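Local structure of AAR187Cp (Eremothecium gossypii, 3ZIL) at residues K79-S84 against L113-D118; Q260-N265 against T275-L280. The protein probably regulates cohesin, restraining the establishment of sister-chromatid cohesion as a fungal member of the Wapl family of cohesin-associated proteins. All blocks are in the same frame, centred on the assembly; numbering follows the deposited sequence.

Contact 1 (K79-S84 against L113-D118)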
ATOM      1  N   LYS A  79       2.985  23.889   1.485  1.00 28.54           N
ATOM      2  CA  LYS A  79       3.866  24.562   2.448  1.00 31.24           C
ATOM      3  C   LYS A  79       3.085  25.280   3.546  1.00 28.44           C
ATOM      4  O   LYS A  79       3.649  25.599   4.570  1.00 30.45           O
ATOM      5  CB  LYS A  79       4.825  25.549   1.758  1.00 30.86           C
ATOM      6  CG  LYS A  79       5.957  24.867   0.990  1.00 36.41           C
ATOM      7  CD  LYS A  79       6.520  25.854  -0.034  1.00 42.52           C
ATOM      8  CE  LYS A  79       7.662  25.247  -0.816  1.00 47.97           C
ATOM      9  NZ  LYS A  79       7.883  26.040  -2.075  1.00 58.01           N
ATOM     10  N   GLN A  80       1.789  25.516   3.350  1.00 27.63           N
ATOM     11  CA  GLN A  80       1.024  26.201   4.411  1.00 29.39           C
ATOM     12  C   GLN A  80       0.354  25.128   5.187  1.00 27.57           C
ATOM     13  O   GLN A  80      -0.719  24.668   4.813  1.00 28.67           O
ATOM     14  CB  GLN A  80       0.042  27.225   3.829  1.00 32.29           C
ATOM     15  CG  GLN A  80       0.821  28.354   3.132  1.00 35.41           C
ATOM     16  CD  GLN A  80       0.012  29.243   2.209  1.00 40.28           C
ATOM     17  OE1 GLN A  80      -1.215  29.148   2.092  1.00 48.07           O
ATOM     18  NE2 GLN A  80       0.707  30.125   1.539  1.00 48.82           N
ATOM     19  N   LYS A  81       0.993  24.715   6.273  1.00 27.06           N
ATOM     20  CA  LYS A  81       0.561  23.457   6.912  1.00 25.86           C
ATOM     21  C   LYS A  81      -0.774  23.574   7.637  1.00 24.47           C
ATOM     22  O   LYS A  81      -1.566  22.634   7.595  1.00 20.35           O
ATOM     23  CB  LYS A  81       1.611  22.913   7.844  1.00 24.91           C
ATOM     24  CG  LYS A  81       2.934  22.546   7.194  1.00 25.54           C
ATOM     25  CD  LYS A  81       2.716  21.216   6.454  1.00 28.86           C
ATOM     26  CE  LYS A  81       3.972  20.788   5.750  1.00 32.41           C
ATOM     27  NZ  LYS A  81       3.531  19.953   4.625  1.00 38.08           N
ATOM     28  N   VAL A  82      -1.050  24.727   8.281  1.00 23.56           N
ATOM     29  CA  VAL A  82      -2.229  24.822   9.108  1.00 23.38           C
ATOM     30  C   VAL A  82      -3.460  24.933   8.193  1.00 21.42           C
ATOM     31  O   VAL A  82      -4.435  24.230   8.378  1.00 24.78           O
ATOM     32  CB  VAL A  82      -2.197  25.980  10.170  1.00 23.51           C
ATOM     33  CG1 VAL A  82      -3.599  26.127  10.777  1.00 21.05           C
ATOM     34  CG2 VAL A  82      -1.168  25.712  11.244  1.00 23.65           C
ATOM     35  N   THR A  83      -3.330  25.710   7.125  1.00 20.91           N
ATOM     36  CA  THR A  83      -4.406  25.869   6.164  1.00 20.54           C
ATOM     37  C   THR A  83      -4.704  24.511   5.516  1.00 19.32           C
ATOM     38  O   THR A  83      -5.865  24.136   5.349  1.00 20.21           O
ATOM     39  CB  THR A  83      -4.014  26.932   5.147  1.00 21.35           C
ATOM     40  OG1 THR A  83      -3.953  28.192   5.836  1.00 25.48           O
ATOM     41  CG2 THR A  83      -5.008  27.063   4.032  1.00 22.07           C
ATOM     42  N   SER A  84      -3.641  23.804   5.160  1.00 16.84           N
ATOM     43  CA  SER A  84      -3.740  22.454   4.510  1.00 18.44           C
ATOM     44  C   SER A  84      -4.472  21.400   5.374  1.00 16.31           C
ATOM     45  O   SER A  84      -5.303  20.606   4.887  1.00 20.63           O
ATOM     46  CB  SER A  84      -2.298  22.051   4.193  1.00 16.76           C
ATOM     47  OG  SER A  84      -1.896  22.763   3.049  1.00 17.36           O
ATOM     48  N   LEU A 113      -0.129  14.618  -2.616  1.00 20.48           N
ATOM     49  CA  LEU A 113       1.071  13.734  -2.502  1.00 21.98           C
ATOM     50  C   LEU A 113       2.146  14.398  -1.647  1.00 21.55           C
ATOM     51  O   LEU A 113       2.635  13.799  -0.703  1.00 20.04           O
ATOM     52  CB  LEU A 113       1.622  13.285  -3.901  1.00 23.77           C
ATOM     53  CG  LEU A 113       3.057  12.706  -4.013  1.00 23.64           C
ATOM     54  CD1 LEU A 113       3.257  11.494  -3.088  1.00 24.82           C
ATOM     55  CD2 LEU A 113       3.464  12.350  -5.453  1.00 21.92           C
ATOM     56  N   PRO A 114       2.447  15.689  -1.908  1.00 21.03           N
ATOM     57  CA  PRO A 114       3.396  16.358  -0.998  1.00 21.05           C
ATOM     58  C   PRO A 114       2.996  16.351   0.429  1.00 19.25           C
ATOM     59  O   PRO A 114       3.850  16.093   1.321  1.00 19.33           O
ATOM     60  CB  PRO A 114       3.404  17.823  -1.514  1.00 22.57           C
ATOM     61  CG  PRO A 114       3.260  17.651  -2.959  1.00 24.49           C
ATOM     62  CD  PRO A 114       2.195  16.535  -3.091  1.00 23.61           C
ATOM     63  N   LEU A 115       1.751  16.717   0.721  1.00 16.33           N
ATOM     64  CA  LEU A 115       1.326  16.660   2.090  1.00 15.67           C
ATOM     65  C   LEU A 115       1.426  15.224   2.636  1.00 15.78           C
ATOM     66  O   LEU A 115       1.896  15.000   3.797  1.00 20.19           O
ATOM     67  CB  LEU A 115      -0.113  17.090   2.212  1.00 16.88           C
ATOM     68  CG  LEU A 115      -0.511  18.564   2.069  1.00 16.93           C
ATOM     69  CD1 LEU A 115      -2.048  18.612   2.207  1.00 15.56           C
ATOM     70  CD2 LEU A 115       0.284  19.272   3.126  1.00 14.24           C
ATOM     71  N   ALA A 116       0.973  14.255   1.860  1.00 14.91           N
ATOM     72  CA  ALA A 116       0.997  12.815   2.358  1.00 17.93           C
ATOM     73  C   ALA A 116       2.352  12.271   2.825  1.00 19.34           C
ATOM     74  O   ALA A 116       2.405  11.299   3.638  1.00 21.93           O
ATOM     75  CB  ALA A 116       0.433  11.876   1.319  1.00 15.23           C
ATOM     76  N   THR A 117       3.423  12.835   2.250  1.00 19.76           N
ATOM     77  CA  THR A 117       4.807  12.366   2.387  1.00 21.44           C
ATOM     78  C   THR A 117       5.725  13.325   3.162  1.00 21.91           C
ATOM     79  O   THR A 117       6.925  13.136   3.194  1.00 23.50           O
ATOM     80  CB  THR A 117       5.412  12.015   1.003  1.00 23.65           C
ATOM     81  OG1 THR A 117       5.254  13.102   0.116  1.00 25.43           O
ATOM     82  CG2 THR A 117       4.690  10.807   0.384  1.00 21.86           C
ATOM     83  N   ASP A 118       5.150  14.327   3.841  1.00 22.01           N
ATOM     84  CA  ASP A 118       5.937  15.206   4.660  1.00 22.93           C
ATOM     85  C   ASP A 118       5.456  15.139   6.139  1.00 23.81           C
ATOM     86  O   ASP A 118       4.441  15.768   6.497  1.00 23.74           O
ATOM     87  CB  ASP A 118       5.811  16.617   4.093  1.00 22.80           C
ATOM     88  CG  ASP A 118       6.615  17.629   4.876  1.00 25.14           C
ATOM     89  OD1 ASP A 118       7.391  17.291   5.844  1.00 29.83           O
ATOM     90  OD2 ASP A 118       6.378  18.780   4.603  1.00 24.54           O
TER
HETATM   91  O   HOH W   1       2.305  17.326   5.364  1.00 21.28           O
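K81 reaches across from the first turn of helix 81-93 to D118, just past the end of helix 108-116, and forms a salt bridge. The NZ of K81 lies 3.1 Å from OD2 of D118, rising above the carboxylate plane by 46°. With CG of D118 anti to the backbone N (chi1 -179°), the carboxylate is held out toward the lysine, while its OD1 is bound by the backbone N of V120. The lysine chain bends at chi2 (-76°) and then runs extended, which brings its ammonium to the acid. NZ also donates to the carbonyl of P78 and, at 3.0 Å, to a water oxygen. That water in turn donates to O of L115 at 2.8 Å and to O of D118, so it knits the lysine to the helix end. Were K81 replaced by alanine, D118 would probably lose its positive mate and the water its lysine donor, so that the two segments would be joined by little more than apolar contact. This polar side is partly exposed, whereas the other half of the contact is buried. There CD2 of L115 lies 3.9 Å from CB of S84, and T147 and A151 of helix 147-158 also pack on the leucine. The two sides meet where CD2 of L115 comes within 3.6 Å of NZ of K81. The serine hydroxyl turns back to O of Q80 at 2.9 Å, reaching it from the face opposite to S84 N, so both donors grip the carbonyl of the N-cap residue. A helix start set beside a helix end, with an apolar seam inside and a charged bridge on the partly exposed side, fits the all-helical, elongated fold of the Wap1 domain.

Contact 2 (Q260-N265 against T275-L280); sequences QLHQNN and TNLLIL
The imidazole of H262 meets L277 obliquely, its NE2 4.2 Å from CD2 of the leucine, while CG of the preceding L261 lies over one face of the ring, offset toward the rim. K274, one residue before T275 in helix 272-289, also touches the histidine. This is a connection between successive helices of the all-helical Wap1 domain: H262 leaves helical geometry at the end of helix 248-261, and the chain passes through a short helical turn before helix 272-289 begins. The buried L278 carries most of the packing, and its two branches divide the work. CD2 lies 4.0 Å from CB of H262, and CD1 lies 3.8 Å from CB of N265. With CG anti to the carbonyl carbon (chi1 -78°), the leucine fork is set broadside to the turn, one methyl against each CB. No hydrogen bond joins the segments directly, so the contact rests on apolar surfaces. The polar end of N265 is engaged elsewhere: its OD1 is hydrogen-bonded to the hydroxyl of S269, which is also bonded to OG1 of T275 and so links both segments through the intervening loop. V322 of helix 321-336 also packs on L278. The turn itself is drawn in by N265 N, which donates to O of H262 at 3.0 Å, and CD1 of L278 sits 4.0 Å from that same oxygen.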
ATOM      1  N   GLN A 260      10.971 -20.443   7.039  1.00 33.78           N
ATOM      2  CA  GLN A 260      11.538 -21.498   7.894  1.00 36.01           C
ATOM      3  C   GLN A 260      11.145 -21.330   9.360  1.00 32.70           C
ATOM      4  O   GLN A 260      10.952 -22.321  10.033  1.00 30.61           O
ATOM      5  CB  GLN A 260      13.056 -21.621   7.807  1.00 35.62           C
ATOM      6  CG  GLN A 260      13.598 -22.452   6.654  1.00 42.82           C
ATOM      7  CD  GLN A 260      15.072 -22.146   6.414  1.00 50.99           C
ATOM      8  OE1 GLN A 260      15.423 -21.287   5.576  1.00 51.30           O
ATOM      9  NE2 GLN A 260      15.951 -22.804   7.188  1.00 50.78           N
ATOM     10  N   LEU A 261      11.025 -20.088   9.828  1.00 36.64           N
ATOM     11  CA  LEU A 261      10.650 -19.807  11.181  1.00 35.85           C
ATOM     12  C   LEU A 261       9.237 -20.361  11.421  1.00 37.35           C
ATOM     13  O   LEU A 261       8.941 -20.763  12.509  1.00 34.81           O
ATOM     14  CB  LEU A 261      10.665 -18.278  11.438  1.00 33.79           C
ATOM     15  CG  LEU A 261      10.511 -17.822  12.885  1.00 37.39           C
ATOM     16  CD1 LEU A 261      11.410 -18.677  13.742  1.00 37.31           C
ATOM     17  CD2 LEU A 261      10.878 -16.351  13.136  1.00 38.20           C
ATOM     18  N   HIS A 262       8.368 -20.364  10.406  1.00 33.13           N
ATOM     19  CA  HIS A 262       6.954 -20.661  10.631  1.00 34.64           C
ATOM     20  C   HIS A 262       6.620 -21.891   9.910  1.00 33.73           C
ATOM     21  O   HIS A 262       5.511 -22.057   9.466  1.00 30.20           O
ATOM     22  CB  HIS A 262       6.062 -19.547  10.123  1.00 34.29           C
ATOM     23  CG  HIS A 262       6.268 -18.248  10.836  1.00 37.46           C
ATOM     24  ND1 HIS A 262       5.702 -17.985  12.039  1.00 41.01           N
ATOM     25  CD2 HIS A 262       7.008 -17.115  10.487  1.00 36.89           C
ATOM     26  CE1 HIS A 262       6.074 -16.743  12.449  1.00 40.73           C
ATOM     27  NE2 HIS A 262       6.851 -16.201  11.488  1.00 35.96           N
ATOM     28  N   GLN A 263       7.609 -22.759   9.750  1.00 33.93           N
ATOM     29  CA  GLN A 263       7.414 -23.941   8.914  1.00 40.78           C
ATOM     30  C   GLN A 263       6.319 -24.903   9.444  1.00 39.74           C
ATOM     31  O   GLN A 263       5.622 -25.549   8.664  1.00 43.57           O
ATOM     32  CB  GLN A 263       8.744 -24.636   8.638  1.00 40.25           C
ATOM     33  CG  GLN A 263       9.314 -25.370   9.816  1.00 45.72           C
ATOM     34  CD  GLN A 263      10.662 -25.960   9.500  1.00 48.51           C
ATOM     35  OE1 GLN A 263      11.569 -25.277   9.027  1.00 59.29           O
ATOM     36  NE2 GLN A 263      10.796 -27.241   9.744  1.00 50.63           N
ATOM     37  N   ASN A 264       6.145 -24.928  10.765  1.00 42.88           N
ATOM     38  CA  ASN A 264       5.050 -25.639  11.440  1.00 43.14           C
ATOM     39  C   ASN A 264       3.662 -25.305  10.894  1.00 42.59           C
ATOM     40  O   ASN A 264       2.746 -26.154  10.927  1.00 38.91           O
ATOM     41  CB  ASN A 264       5.141 -25.378  12.946  1.00 50.53           C
ATOM     42  CG  ASN A 264       6.502 -25.791  13.508  1.00 57.67           C
ATOM     43  OD1 ASN A 264       7.379 -24.950  13.767  1.00 64.88           O
ATOM     44  ND2 ASN A 264       6.705 -27.093  13.634  1.00 48.92           N
ATOM     45  N   ASN A 265       3.534 -24.097  10.329  1.00 39.35           N
ATOM     46  CA  ASN A 265       2.277 -23.625   9.732  1.00 37.98           C
ATOM     47  C   ASN A 265       2.089 -23.940   8.270  1.00 35.17           C
ATOM     48  O   ASN A 265       1.027 -23.637   7.735  1.00 35.61           O
ATOM     49  CB  ASN A 265       2.111 -22.096   9.921  1.00 36.19           C
ATOM     50  CG  ASN A 265       1.655 -21.752  11.302  1.00 39.74           C
ATOM     51  OD1 ASN A 265       0.442 -21.648  11.570  1.00 38.46           O
ATOM     52  ND2 ASN A 265       2.605 -21.647  12.218  1.00 37.06           N
ATOM     53  N   THR A 275      -1.048 -17.810   8.009  1.00 28.07           N
ATOM     54  CA  THR A 275      -1.246 -18.487   6.754  1.00 30.55           C
ATOM     55  C   THR A 275      -1.150 -17.497   5.600  1.00 31.06           C
ATOM     56  O   THR A 275      -0.368 -17.695   4.704  1.00 26.53           O
ATOM     57  CB  THR A 275      -2.579 -19.230   6.745  1.00 25.51           C
ATOM     58  OG1 THR A 275      -2.471 -20.308   7.684  1.00 25.85           O
ATOM     59  CG2 THR A 275      -2.853 -19.816   5.376  1.00 24.55           C
ATOM     60  N   ASN A 276      -1.925 -16.420   5.682  1.00 30.23           N
ATOM     61  CA  ASN A 276      -1.804 -15.333   4.752  1.00 32.87           C
ATOM     62  C   ASN A 276      -0.416 -14.752   4.612  1.00 30.10           C
ATOM     63  O   ASN A 276       0.021 -14.449   3.514  1.00 29.02           O
ATOM     64  CB  ASN A 276      -2.812 -14.255   5.054  1.00 32.79           C
ATOM     65  CG  ASN A 276      -4.203 -14.689   4.713  1.00 36.28           C
ATOM     66  OD1 ASN A 276      -4.407 -15.639   3.925  1.00 35.37           O
ATOM     67  ND2 ASN A 276      -5.185 -14.013   5.298  1.00 34.66           N
ATOM     68  N   LEU A 277       0.281 -14.621   5.726  1.00 28.24           N
ATOM     69  CA  LEU A 277       1.651 -14.205   5.734  1.00 27.43           C
ATOM     70  C   LEU A 277       2.564 -15.176   4.970  1.00 25.88           C
ATOM     71  O   LEU A 277       3.457 -14.752   4.228  1.00 22.91           O
ATOM     72  CB  LEU A 277       2.153 -14.180   7.171  1.00 29.71           C
ATOM     73  CG  LEU A 277       3.669 -13.924   7.291  1.00 33.39           C
ATOM     74  CD1 LEU A 277       3.909 -12.422   7.022  1.00 34.38           C
ATOM     75  CD2 LEU A 277       4.334 -14.341   8.619  1.00 34.93           C
ATOM     76  N   LEU A 278       2.408 -16.478   5.219  1.00 20.19           N
ATOM     77  CA  LEU A 278       3.242 -17.389   4.518  1.00 20.74           C
ATOM     78  C   LEU A 278       2.878 -17.351   3.054  1.00 18.13           C
ATOM     79  O   LEU A 278       3.773 -17.442   2.199  1.00 16.37           O
ATOM     80  CB  LEU A 278       3.039 -18.829   5.016  1.00 24.05           C
ATOM     81  CG  LEU A 278       3.703 -19.199   6.315  1.00 28.09           C
ATOM     82  CD1 LEU A 278       3.159 -20.592   6.629  1.00 29.78           C
ATOM     83  CD2 LEU A 278       5.231 -19.265   6.188  1.00 29.00           C
ATOM     84  N   ILE A 279       1.566 -17.274   2.746  1.00 16.83           N
ATOM     85  CA  ILE A 279       1.186 -17.246   1.317  1.00 15.23           C
ATOM     86  C   ILE A 279       1.814 -16.015   0.641  1.00 15.17           C
ATOM     87  O   ILE A 279       2.340 -16.074  -0.476  1.00 16.45           O
ATOM     88  CB  ILE A 279      -0.353 -17.225   1.137  1.00 15.45           C
ATOM     89  CG1 ILE A 279      -0.982 -18.634   1.479  1.00 17.36           C
ATOM     90  CG2 ILE A 279      -0.707 -16.777  -0.305  1.00 13.53           C
ATOM     91  CD1 ILE A 279      -2.523 -18.620   1.624  1.00 16.35           C
ATOM     92  N   LEU A 280       1.728 -14.850   1.288  1.00 14.99           N
ATOM     93  CA  LEU A 280       2.289 -13.656   0.660  1.00 15.14           C
ATOM     94  C   LEU A 280       3.880 -13.709   0.553  1.00 16.59           C
ATOM     95  O   LEU A 280       4.455 -13.337  -0.506  1.00 16.92           O
ATOM     96  CB  LEU A 280       1.831 -12.363   1.434  1.00 16.61           C
ATOM     97  CG  LEU A 280       0.353 -12.045   1.357  1.00 20.17           C
ATOM     98  CD1 LEU A 280       0.018 -10.977   2.407  1.00 18.83           C
ATOM     99  CD2 LEU A 280       0.021 -11.521  -0.049  1.00 18.00           C
TER

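From the N-terminal part of the chain, contact 1 comes first, bringing the start of helix 81-93 together with the end of helix 108-116 and closing a loop of 28 residues, half of them helical. Contact 2 opens only much later and closes a far shorter one of nine residues, between the end of helix 248-261 and helix 272-289. The two are therefore in series, neither nested nor crossed. They lie on opposite sides of the chain's centre, with their own centres 39 Å apart and nearest atoms about 22 Å apart, so each secures neighbouring helices locally within the same Wap1 domain.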